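Local coordinates for D7 protein (Anopheles stephensi, PDB 3NHI), which binds and sequesters cysteinyl leukotrienes and thromboxane A2 analogues in mosquito saliva, countering the vertebrate host's response to blood feeding, at residues L130-V135 against A139-A144; K4-E9 against T57-Y62; V76-Y81 against S87-V92. One frame throughout, in Å; residues are numbered along the deposited sequence.

Contact 1: L130-V135 against A139-A144. With EAH ((5S,7E,9E,11Z,14Z)-5-hydroxyicosa-7,9,11,14-tetraenoic acid), chain B.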
loop_
_atom_site.group_PDB
_atom_site.type_symbol
_atom_site.label_atom_id
_atom_site.label_comp_id
_atom_site.label_asym_id
_atom_site.label_seq_id
_atom_site.Cartn_x
_atom_site.Cartn_y
_atom_site.Cartn_z
ATOM N N LEU A 130 10.220 13.577 -6.022
ATOM C CA LEU A 130 11.025 12.424 -5.606
ATOM C C LEU A 130 10.179 11.228 -5.209
ATOM O O LEU A 130 10.520 10.089 -5.534
ATOM C CB LEU A 130 11.968 12.777 -4.450
ATOM C CG LEU A 130 12.977 13.880 -4.744
ATOM C CD1 LEU A 130 13.954 13.975 -3.587
ATOM C CD2 LEU A 130 13.709 13.644 -6.063
ATOM N N TYR A 131 9.083 11.486 -4.496
ATOM C CA TYR A 131 8.258 10.423 -3.928
ATOM C C TYR A 131 6.917 10.230 -4.640
ATOM O O TYR A 131 5.949 9.733 -4.051
ATOM C CB TYR A 131 8.068 10.636 -2.414
ATOM C CG TYR A 131 9.353 10.455 -1.626
ATOM C CD1 TYR A 131 9.768 9.187 -1.203
ATOM C CD2 TYR A 131 10.173 11.549 -1.317
ATOM C CE1 TYR A 131 10.965 9.014 -0.488
ATOM C CE2 TYR A 131 11.361 11.381 -0.605
ATOM C CZ TYR A 131 11.752 10.123 -0.191
ATOM O OH TYR A 131 12.928 9.968 0.502
ATOM N N HIS A 132 6.869 10.609 -5.914
ATOM C CA HIS A 132 5.744 10.246 -6.794
ATOM C C HIS A 132 4.415 10.743 -6.243
ATOM O O HIS A 132 3.412 10.018 -6.204
ATOM C CB HIS A 132 5.747 8.730 -7.058
ATOM C CG HIS A 132 7.123 8.179 -7.277
ATOM N ND1 HIS A 132 7.975 8.671 -8.245
ATOM C CD2 HIS A 132 7.800 7.197 -6.640
ATOM C CE1 HIS A 132 9.121 8.016 -8.192
ATOM N NE2 HIS A 132 9.036 7.104 -7.238
ATOM N N GLY A 133 4.437 11.999 -5.813
ATOM C CA GLY A 133 3.292 12.644 -5.185
ATOM C C GLY A 133 2.516 13.607 -6.069
ATOM O O GLY A 133 1.760 14.437 -5.557
ATOM N N THR A 134 2.690 13.503 -7.386
ATOM C CA THR A 134 1.823 14.202 -8.344
ATOM C C THR A 134 1.254 13.180 -9.312
ATOM O O THR A 134 1.920 12.201 -9.646
ATOM C CB THR A 134 2.574 15.288 -9.154
ATOM O OG1 THR A 134 3.495 14.675 -10.070
ATOM C CG2 THR A 134 3.317 16.264 -8.220
ATOM N N VAL A 135 0.027 13.406 -9.766
ATOM C CA VAL A 135 -0.599 12.510 -10.743
ATOM C C VAL A 135 0.240 12.426 -12.028
ATOM O O VAL A 135 0.529 11.333 -12.524
ATOM C CB VAL A 135 -2.058 12.947 -11.045
ATOM C CG1 VAL A 135 -2.654 12.130 -12.190
ATOM C CG2 VAL A 135 -2.919 12.799 -9.796
ATOM N N ALA A 139 2.480 9.233 -13.330
ATOM C CA ALA A 139 2.135 8.663 -14.635
ATOM C C ALA A 139 3.384 8.411 -15.476
ATOM O O ALA A 139 3.476 7.395 -16.167
ATOM C CB ALA A 139 1.134 9.546 -15.376
ATOM N N LYS A 140 4.370 9.308 -15.376
ATOM C CA LYS A 140 5.619 9.133 -16.116
ATOM C C LYS A 140 6.387 7.912 -15.614
ATOM O O LYS A 140 7.013 7.208 -16.397
ATOM C CB LYS A 140 6.517 10.370 -16.025
ATOM C CG LYS A 140 5.974 11.588 -16.738
ATOM C CD LYS A 140 6.927 12.768 -16.636
ATOM C CE LYS A 140 6.338 13.988 -17.325
ATOM N NZ LYS A 140 7.336 15.077 -17.524
ATOM N N ILE A 141 6.344 7.670 -14.305
ATOM C CA ILE A 141 6.982 6.500 -13.722
ATOM C C ILE A 141 6.329 5.213 -14.237
ATOM O O ILE A 141 7.027 4.309 -14.685
ATOM C CB ILE A 141 6.956 6.544 -12.158
ATOM C CG1 ILE A 141 7.583 7.848 -11.615
ATOM C CG2 ILE A 141 7.593 5.268 -11.557
ATOM C CD1 ILE A 141 9.093 7.979 -11.789
ATOM N N TYR A 142 4.995 5.136 -14.198
ATOM C CA TYR A 142 4.301 3.942 -14.694
ATOM C C TYR A 142 4.601 3.710 -16.170
ATOM O O TYR A 142 4.836 2.573 -16.581
ATOM C CB TYR A 142 2.793 4.047 -14.511
ATOM C CG TYR A 142 2.322 4.073 -13.078
ATOM C CD1 TYR A 142 2.473 2.960 -12.235
ATOM C CD2 TYR A 142 1.689 5.201 -12.566
ATOM C CE1 TYR A 142 2.021 2.992 -10.917
ATOM C CE2 TYR A 142 1.232 5.247 -11.252
ATOM C CZ TYR A 142 1.404 4.144 -10.427
ATOM O OH TYR A 142 0.953 4.178 -9.123
ATOM N N ALA A 143 4.629 4.789 -16.951
ATOM C CA ALA A 143 4.888 4.677 -18.389
ATOM C C ALA A 143 6.294 4.140 -18.675
ATOM O O ALA A 143 6.483 3.351 -19.602
ATOM C CB ALA A 143 4.667 6.028 -19.078
ATOM N N ALA A 144 7.266 4.561 -17.873
ATOM C CA ALA A 144 8.657 4.134 -18.036
ATOM C C ALA A 144 8.929 2.750 -17.458
ATOM O O ALA A 144 9.908 2.101 -17.836
ATOM C CB ALA A 144 9.601 5.155 -17.414
HETATM O O1 EAH B . -1.286 8.871 -8.950
HETATM C C1 EAH B . -1.428 9.610 -7.943
HETATM O O2 EAH B . -2.548 9.847 -7.429
HETATM C C2 EAH B . -0.190 10.231 -7.325
HETATM C C3 EAH B . -0.559 11.357 -6.356
HETATM C C4 EAH B . -0.663 10.849 -4.920
HETATM C C5 EAH B . -1.067 11.974 -3.991
HETATM O O3 EAH B . -0.038 12.812 -3.853
HETATM C C6 EAH B . -1.465 11.414 -2.628
HETATM C C7 EAH B . -1.724 12.527 -1.624
HETATM C C8 EAH B . -0.608 12.580 -0.602
HETATM C C9 EAH B . -0.748 13.780 0.215
HETATM C C10 EAH B . 0.314 13.943 1.002
HETATM C C11 EAH B . 0.127 15.158 1.791
HETATM C C12 EAH B . 1.049 15.652 2.621
HETATM C C13 EAH B . 2.392 15.001 2.860
HETATM C C14 EAH B . 2.275 14.123 4.087
HETATM C C15 EAH B . 3.200 14.039 5.046
HETATM C C16 EAH B . 4.500 14.805 5.021
HETATM C C17 EAH B . 5.608 13.877 4.548
HETATM C C18 EAH B . 5.833 14.028 3.050
HETATM C C19 EAH B . 7.187 13.459 2.657
HETATM C C20 EAH B . 7.378 13.517 1.159
#
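Ile141 packs from its helix against the imidazole of His132, and this pair carries the side-chain part of the contact. The two side chains cross at about a right angle, and the end of the longer isoleucine branch lies beside the ND1-CE1 bond, reaching the ring obliquely: CG1 is 3.5 Å from His132 ND1, and CD1 is 3.6 Å from His132 CE1. A chi1 of -55° keeps Ile141 CG1 beside the backbone N, and the second bend brings CD1 alongside the imidazole. Three other partners hold the ring. His132 NE2 is hydrogen-bonded to the backbone O of Leu6, Tyr81 meets the imidazole edge-to-face, and Leu130 O sits 3.6 Å above one face of the His132 ring, offset toward its rim. Together they would restrict the rotation of this buried ring.

A few residues on, the link is made by backbone. Ala139 N donates to Val135 O over 3.0 Å, an N-H...O angle of 152°, in the first turn of helix 135-144, and Ala139 CB rests beside the same oxygen. Thr134 caps this helix, its OG1 bonded to Gly137 N. The Val135 side chain starts away from residues 139-144, and its CG2 lies 3.8 Å from O2 of the lipid carboxylate. Gly133 O accepts the lipid hydroxyl O3 at 3.0 Å and is also bonded to Arg128, so two donors grip one carbonyl.

The arrangement is the short connection between helix 109-130 and helix 135-144, with Thr134 as N-cap of the second. Its turn lines the carboxylate and hydroxyl end of the eicosanoid pocket in this all-helical, odorant-binding-protein-like fold; Gly133 also belongs to the leukotriene C4 site.

Contact 2: K4-E9 against T57-Y62. With EAH ((5S,7E,9E,11Z,14Z)-5-hydroxyicosa-7,9,11,14-tetraenoic acid), chain B.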
loop_
_atom_site.group_PDB
_atom_site.type_symbol
_atom_site.label_atom_id
_atom_site.label_comp_id
_atom_site.label_asym_id
_atom_site.label_seq_id
_atom_site.Cartn_x
_atom_site.Cartn_y
_atom_site.Cartn_z
ATOM N N LYS A 4 16.477 0.621 -0.491
ATOM C CA LYS A 4 15.841 0.557 -1.812
ATOM C C LYS A 4 14.791 1.659 -2.002
ATOM O O LYS A 4 13.848 1.786 -1.217
ATOM C CB LYS A 4 15.213 -0.825 -2.040
ATOM C CG LYS A 4 14.854 -1.097 -3.498
ATOM C CD LYS A 4 14.240 -2.485 -3.680
ATOM C CE LYS A 4 13.996 -2.813 -5.148
ATOM N NZ LYS A 4 13.086 -1.852 -5.844
ATOM N N ALA A 5 14.958 2.431 -3.070
ATOM C CA ALA A 5 13.999 3.475 -3.435
ATOM C C ALA A 5 12.604 2.928 -3.707
ATOM O O ALA A 5 12.428 1.771 -4.117
ATOM C CB ALA A 5 14.490 4.247 -4.630
ATOM N N LEU A 6 11.613 3.773 -3.462
ATOM C CA LEU A 6 10.205 3.402 -3.613
ATOM C C LEU A 6 9.661 3.803 -4.976
ATOM O O LEU A 6 9.875 4.936 -5.434
ATOM C CB LEU A 6 9.368 4.046 -2.502
ATOM C CG LEU A 6 9.813 3.659 -1.079
ATOM C CD1 LEU A 6 9.030 4.402 0.003
ATOM C CD2 LEU A 6 9.795 2.128 -0.851
ATOM N N ASP A 7 8.965 2.867 -5.611
ATOM C CA ASP A 7 8.334 3.150 -6.892
ATOM C C ASP A 7 6.979 3.843 -6.738
ATOM O O ASP A 7 6.538 4.113 -5.624
ATOM C CB ASP A 7 8.284 1.888 -7.774
ATOM C CG ASP A 7 7.248 0.865 -7.324
ATOM O OD1 ASP A 7 6.210 1.232 -6.734
ATOM O OD2 ASP A 7 7.457 -0.335 -7.617
ATOM N N ALA A 8 6.325 4.145 -7.856
ATOM C CA ALA A 8 5.073 4.904 -7.775
ATOM C C ALA A 8 3.951 4.180 -7.031
ATOM O O ALA A 8 3.180 4.825 -6.298
ATOM C CB ALA A 8 4.614 5.322 -9.166
ATOM N N GLU A 9 3.844 2.866 -7.220
ATOM C CA GLU A 9 2.830 2.094 -6.515
ATOM C C GLU A 9 3.126 2.051 -5.013
ATOM O O GLU A 9 2.212 2.136 -4.189
ATOM C CB GLU A 9 2.723 0.670 -7.075
ATOM C CG GLU A 9 1.705 -0.227 -6.341
ATOM C CD GLU A 9 2.217 -0.834 -5.030
ATOM O OE1 GLU A 9 3.434 -1.081 -4.882
ATOM O OE2 GLU A 9 1.374 -1.101 -4.146
ATOM N N THR A 57 6.963 7.752 7.890
ATOM C CA THR A 57 7.342 6.376 8.182
ATOM C C THR A 57 7.193 5.493 6.945
ATOM O O THR A 57 8.090 4.731 6.619
ATOM C CB THR A 57 6.500 5.833 9.345
ATOM O OG1 THR A 57 6.741 6.652 10.494
ATOM C CG2 THR A 57 6.856 4.366 9.668
ATOM N N GLY A 58 6.062 5.616 6.258
ATOM C CA GLY A 58 5.797 4.785 5.079
ATOM C C GLY A 58 6.777 5.038 3.940
ATOM O O GLY A 58 7.208 4.100 3.270
ATOM N N LEU A 59 7.121 6.308 3.717
ATOM C CA LEU A 59 8.111 6.633 2.689
ATOM C C LEU A 59 9.535 6.357 3.161
ATOM O O LEU A 59 10.490 6.497 2.388
ATOM C CB LEU A 59 7.970 8.088 2.231
ATOM C CG LEU A 59 6.630 8.479 1.599
ATOM C CD1 LEU A 59 6.684 9.949 1.223
ATOM C CD2 LEU A 59 6.293 7.639 0.364
ATOM N N GLN A 60 9.664 5.992 4.440
ATOM C CA GLN A 60 10.938 5.561 5.042
ATOM C C GLN A 60 11.941 6.716 5.168
ATOM O O GLN A 60 13.154 6.515 5.289
ATOM C CB GLN A 60 11.473 4.305 4.326
ATOM C CG GLN A 60 10.459 3.147 4.430
ATOM C CD GLN A 60 10.723 1.988 3.487
ATOM O OE1 GLN A 60 11.805 1.847 2.948
ATOM N NE2 GLN A 60 9.704 1.159 3.268
ATOM N N ILE A 61 11.401 7.932 5.156
ATOM C CA ILE A 61 12.154 9.135 5.484
ATOM C C ILE A 61 12.478 9.163 6.987
ATOM O O ILE A 61 13.554 9.621 7.399
ATOM C CB ILE A 61 11.352 10.394 5.048
ATOM C CG1 ILE A 61 11.152 10.398 3.530
ATOM C CG2 ILE A 61 12.034 11.690 5.489
ATOM C CD1 ILE A 61 10.169 11.448 3.049
ATOM N N TYR A 62 11.539 8.680 7.794
ATOM C CA TYR A 62 11.733 8.483 9.226
ATOM C C TYR A 62 11.807 6.989 9.522
ATOM O O TYR A 62 10.954 6.216 9.070
ATOM C CB TYR A 62 10.562 9.093 10.000
ATOM C CG TYR A 62 10.566 8.756 11.474
ATOM C CD1 TYR A 62 11.492 9.344 12.332
ATOM C CD2 TYR A 62 9.638 7.859 12.008
ATOM C CE1 TYR A 62 11.502 9.032 13.693
ATOM C CE2 TYR A 62 9.634 7.552 13.362
ATOM C CZ TYR A 62 10.569 8.139 14.193
ATOM O OH TYR A 62 10.551 7.815 15.532
HETATM O O1 EAH B . -1.286 8.871 -8.950
HETATM C C1 EAH B . -1.428 9.610 -7.943
HETATM O O2 EAH B . -2.548 9.847 -7.429
HETATM C C2 EAH B . -0.190 10.231 -7.325
HETATM C C3 EAH B . -0.559 11.357 -6.356
HETATM C C4 EAH B . -0.663 10.849 -4.920
HETATM C C5 EAH B . -1.067 11.974 -3.991
HETATM O O3 EAH B . -0.038 12.812 -3.853
HETATM C C6 EAH B . -1.465 11.414 -2.628
HETATM C C7 EAH B . -1.724 12.527 -1.624
HETATM C C8 EAH B . -0.608 12.580 -0.602
HETATM C C9 EAH B . -0.748 13.780 0.215
HETATM C C10 EAH B . 0.314 13.943 1.002
HETATM C C11 EAH B . 0.127 15.158 1.791
HETATM C C12 EAH B . 1.049 15.652 2.621
HETATM C C13 EAH B . 2.392 15.001 2.860
HETATM C C14 EAH B . 2.275 14.123 4.087
HETATM C C15 EAH B . 3.200 14.039 5.046
HETATM C C16 EAH B . 4.500 14.805 5.021
HETATM C C17 EAH B . 5.608 13.877 4.548
HETATM C C18 EAH B . 5.833 14.028 3.050
HETATM C C19 EAH B . 7.187 13.459 2.657
HETATM C C20 EAH B . 7.378 13.517 1.159
HETATM O O HOH W 1 12.675 0.370 0.713
#
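A Schellman motif at the C-terminal end of helix 46-58 supplies one side of this contact, and Leu6, in the extended lead-in to helix 8-22, packs against it. Gln60 has the positive phi of the motif, 69°, and the bond from its N to Thr57 O, 3.0 Å long, is one of the two that run back into the last turn. The turn thereby presents its backbone to Leu6, whose CD1 branch does the touching. This methyl lies 3.5 Å from Leu59 O and 3.8 Å from Gly58 O, so it seats on the carbonyls of the turn more than on another side chain. The nearest side-chain carbon of Leu59, CD2, is 4.3 Å from Leu6 CD1. The Leu6 side chain leaves anti to its C=O carbon (chi1 -58°), and the fork that follows sends the second branch, CD2, toward the amide of Gln60.

A single water ties the polar flanks together. It donates to Lys4 O at 2.7 Å and to Gln60 OE1 at 2.8 Å, and the latter oxygen also accepts a bond from Trp3 NE1, so two donors hold the amide end in place.

Leu59 and Ile61 each offer a CD1 methyl to the lipid tail in the binding pocket. Leu59 CD1 meets the terminal methyl C20 of the fatty acid at 3.6 Å, and Ile61 CD1 comes equally close to C19, at 3.6 Å.

Contact 3: V76-Y81 against S87-V92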
loop_
_atom_site.group_PDB
_atom_site.type_symbol
_atom_site.label_atom_id
_atom_site.label_comp_id
_atom_site.label_asym_id
_atom_site.label_seq_id
_atom_site.Cartn_x
_atom_site.Cartn_y
_atom_site.Cartn_z
ATOM N N VAL A 76 19.229 8.676 -2.575
ATOM C CA VAL A 76 18.989 7.354 -3.158
ATOM C C VAL A 76 17.646 7.345 -3.901
ATOM O O VAL A 76 17.550 6.860 -5.033
ATOM C CB VAL A 76 19.050 6.238 -2.089
ATOM C CG1 VAL A 76 18.661 4.889 -2.675
ATOM C CG2 VAL A 76 20.445 6.162 -1.457
ATOM N N GLN A 77 16.612 7.890 -3.257
ATOM C CA GLN A 77 15.299 8.008 -3.874
ATOM C C GLN A 77 15.389 8.819 -5.162
ATOM O O GLN A 77 14.829 8.433 -6.189
ATOM C CB GLN A 77 14.314 8.665 -2.904
ATOM C CG GLN A 77 12.890 8.788 -3.453
ATOM C CD GLN A 77 12.172 7.448 -3.617
ATOM O OE1 GLN A 77 12.519 6.450 -2.991
ATOM N NE2 GLN A 77 11.153 7.434 -4.462
ATOM N N TYR A 78 16.088 9.945 -5.091
ATOM C CA TYR A 78 16.332 10.769 -6.271
ATOM C C TYR A 78 17.029 10.012 -7.394
ATOM O O TYR A 78 16.564 10.023 -8.536
ATOM C CB TYR A 78 17.163 11.995 -5.885
ATOM C CG TYR A 78 17.740 12.760 -7.063
ATOM C CD1 TYR A 78 16.905 13.325 -8.027
ATOM C CD2 TYR A 78 19.115 12.938 -7.196
ATOM C CE1 TYR A 78 17.423 14.035 -9.102
ATOM C CE2 TYR A 78 19.648 13.658 -8.276
ATOM C CZ TYR A 78 18.788 14.198 -9.215
ATOM O OH TYR A 78 19.293 14.915 -10.277
ATOM N N GLN A 79 18.146 9.369 -7.082
ATOM C CA GLN A 79 18.961 8.724 -8.115
ATOM C C GLN A 79 18.203 7.643 -8.868
ATOM O O GLN A 79 18.423 7.453 -10.062
ATOM C CB GLN A 79 20.224 8.122 -7.499
ATOM C CG GLN A 79 21.237 9.153 -7.058
ATOM C CD GLN A 79 21.940 9.830 -8.211
ATOM O OE1 GLN A 79 22.152 9.227 -9.263
ATOM N NE2 GLN A 79 22.323 11.088 -8.013
ATOM N N ALA A 80 17.302 6.949 -8.182
ATOM C CA ALA A 80 16.586 5.828 -8.795
ATOM C C ALA A 80 15.668 6.245 -9.953
ATOM O O ALA A 80 15.379 5.433 -10.837
ATOM C CB ALA A 80 15.800 5.080 -7.737
ATOM N N TYR A 81 15.223 7.505 -9.962
ATOM C CA TYR A 81 14.228 7.968 -10.944
ATOM C C TYR A 81 14.596 9.304 -11.574
ATOM O O TYR A 81 13.763 9.935 -12.236
ATOM C CB TYR A 81 12.812 8.038 -10.325
ATOM C CG TYR A 81 12.393 6.741 -9.691
ATOM C CD1 TYR A 81 11.950 5.671 -10.467
ATOM C CD2 TYR A 81 12.500 6.559 -8.312
ATOM C CE1 TYR A 81 11.590 4.460 -9.870
ATOM C CE2 TYR A 81 12.154 5.350 -7.719
ATOM C CZ TYR A 81 11.702 4.316 -8.499
ATOM O OH TYR A 81 11.374 3.138 -7.856
ATOM N N SER A 87 14.464 16.173 -11.437
ATOM C CA SER A 87 14.741 16.973 -10.244
ATOM C C SER A 87 16.211 17.394 -10.220
ATOM O O SER A 87 17.077 16.696 -10.753
ATOM C CB SER A 87 14.366 16.190 -8.983
ATOM O OG SER A 87 12.959 16.042 -8.912
ATOM N N LYS A 88 16.488 18.543 -9.615
ATOM C CA LYS A 88 17.838 19.104 -9.634
ATOM C C LYS A 88 18.687 18.602 -8.469
ATOM O O LYS A 88 18.282 18.707 -7.310
ATOM C CB LYS A 88 17.771 20.629 -9.599
ATOM C CG LYS A 88 17.165 21.247 -10.860
ATOM C CD LYS A 88 17.136 22.764 -10.786
ATOM C CE LYS A 88 16.693 23.388 -12.102
ATOM N NZ LYS A 88 15.296 23.031 -12.482
ATOM N N GLN A 89 19.873 18.083 -8.779
ATOM C CA GLN A 89 20.807 17.580 -7.766
ATOM C C GLN A 89 21.068 18.578 -6.632
ATOM O O GLN A 89 21.115 18.189 -5.463
ATOM C CB GLN A 89 22.135 17.155 -8.416
ATOM C CG GLN A 89 23.237 16.779 -7.422
ATOM C CD GLN A 89 22.946 15.493 -6.674
ATOM O OE1 GLN A 89 22.973 14.407 -7.256
ATOM N NE2 GLN A 89 22.684 15.603 -5.372
ATOM N N LYS A 90 21.234 19.853 -6.978
ATOM C CA LYS A 90 21.469 20.891 -5.980
ATOM C C LYS A 90 20.351 20.931 -4.933
ATOM O O LYS A 90 20.627 20.990 -3.725
ATOM C CB LYS A 90 21.633 22.260 -6.656
ATOM C CG LYS A 90 21.847 23.416 -5.688
ATOM C CD LYS A 90 22.304 24.676 -6.411
ATOM C CE LYS A 90 22.576 25.817 -5.431
ATOM N NZ LYS A 90 21.329 26.372 -4.824
ATOM N N GLU A 91 19.101 20.886 -5.397
ATOM C CA GLU A 91 17.935 20.948 -4.512
ATOM C C GLU A 91 17.824 19.684 -3.663
ATOM O O GLU A 91 17.471 19.743 -2.487
ATOM C CB GLU A 91 16.653 21.180 -5.321
ATOM C CG GLU A 91 16.529 22.593 -5.868
ATOM C CD GLU A 91 15.393 22.759 -6.861
ATOM O OE1 GLU A 91 15.521 23.615 -7.769
ATOM O OE2 GLU A 91 14.378 22.038 -6.741
ATOM N N VAL A 92 18.124 18.540 -4.272
ATOM C CA VAL A 92 18.128 17.261 -3.565
ATOM C C VAL A 92 19.115 17.273 -2.388
ATOM O O VAL A 92 18.774 16.841 -1.281
ATOM C CB VAL A 92 18.436 16.104 -4.540
ATOM C CG1 VAL A 92 18.630 14.785 -3.794
ATOM C CG2 VAL A 92 17.312 15.966 -5.571
HETATM O O HOH W 2 20.408 17.756 -11.741
HETATM O O HOH W 3 22.017 12.688 -5.469
#
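Tyr78 supplies the largest share of this contact, and its hydroxyl makes a direct hydrogen bond. OH donates to Ser87 O over 2.9 Å; it approaches from 33° out of the carbonyl plane, and the Ser87 oxygen in turn lies at the edge of the phenol ring. With CG anti to the backbone N (chi1 167°), the Tyr78 ring swings off helix 73-85 and across to the start of the next helix.

Apolar contact comes next. Val92 places CG2 over one face of the ring, 3.7 Å from its centroid and 18° off the normal, a CH-pi contact, while its CG1 lies against Tyr78 CB. Ser87 CB closes on the rim at CE1, 3.7 Å from that Tyr78 atom.

A polar atom also meets the ring edge: on the far rim Gln89 OE1 is 3.6 Å from Tyr78 CE2, with the amide plane of Gln89 standing almost perpendicular to the phenol.

Water completes the set. One molecule accepts from Gln79 NE2 at 3.0 Å and donates to Gln89 OE1 at 2.7 Å, bridging two nearly coplanar amides. Each amide has a further partner: Lys82 for Gln79 OE1 and Thr93 for Gln89 NE2. A second water accepts from Gln89 N at 3.0 Å and reaches Tyr78 OH weakly.

The ring thus bridges two consecutive helices, 73-85 and 89-101, just across the short turn that joins them. Helix 109-130 packs against the same junction, Leu130 touching both Tyr78 and Ser87, with Leu126 and Gln129 also on Ser87.

Overall arrangement
Gln77 joins contact 3 to the two contacts that border the pocket. From the helix of contact 3, its OE1 takes a bond from Leu6 N of contact 2 at 2.9 Å, and its NE2 gives one to Leu130 O of contact 1, also at 2.9 Å. Tyr81, on the same helix, packs its OH 3.2 Å from Asp7 CA. The contact centres lie about 13 to 14 Å apart. Two of them meet the lipid at different ends: contact 1 lies by its carboxylate and hydroxyl, contact 2 by the tail. Contact 3 is set back, the Ser87 side chain about 12 Å from the ligand, and is joined to the other two through Gln77 and Tyr81.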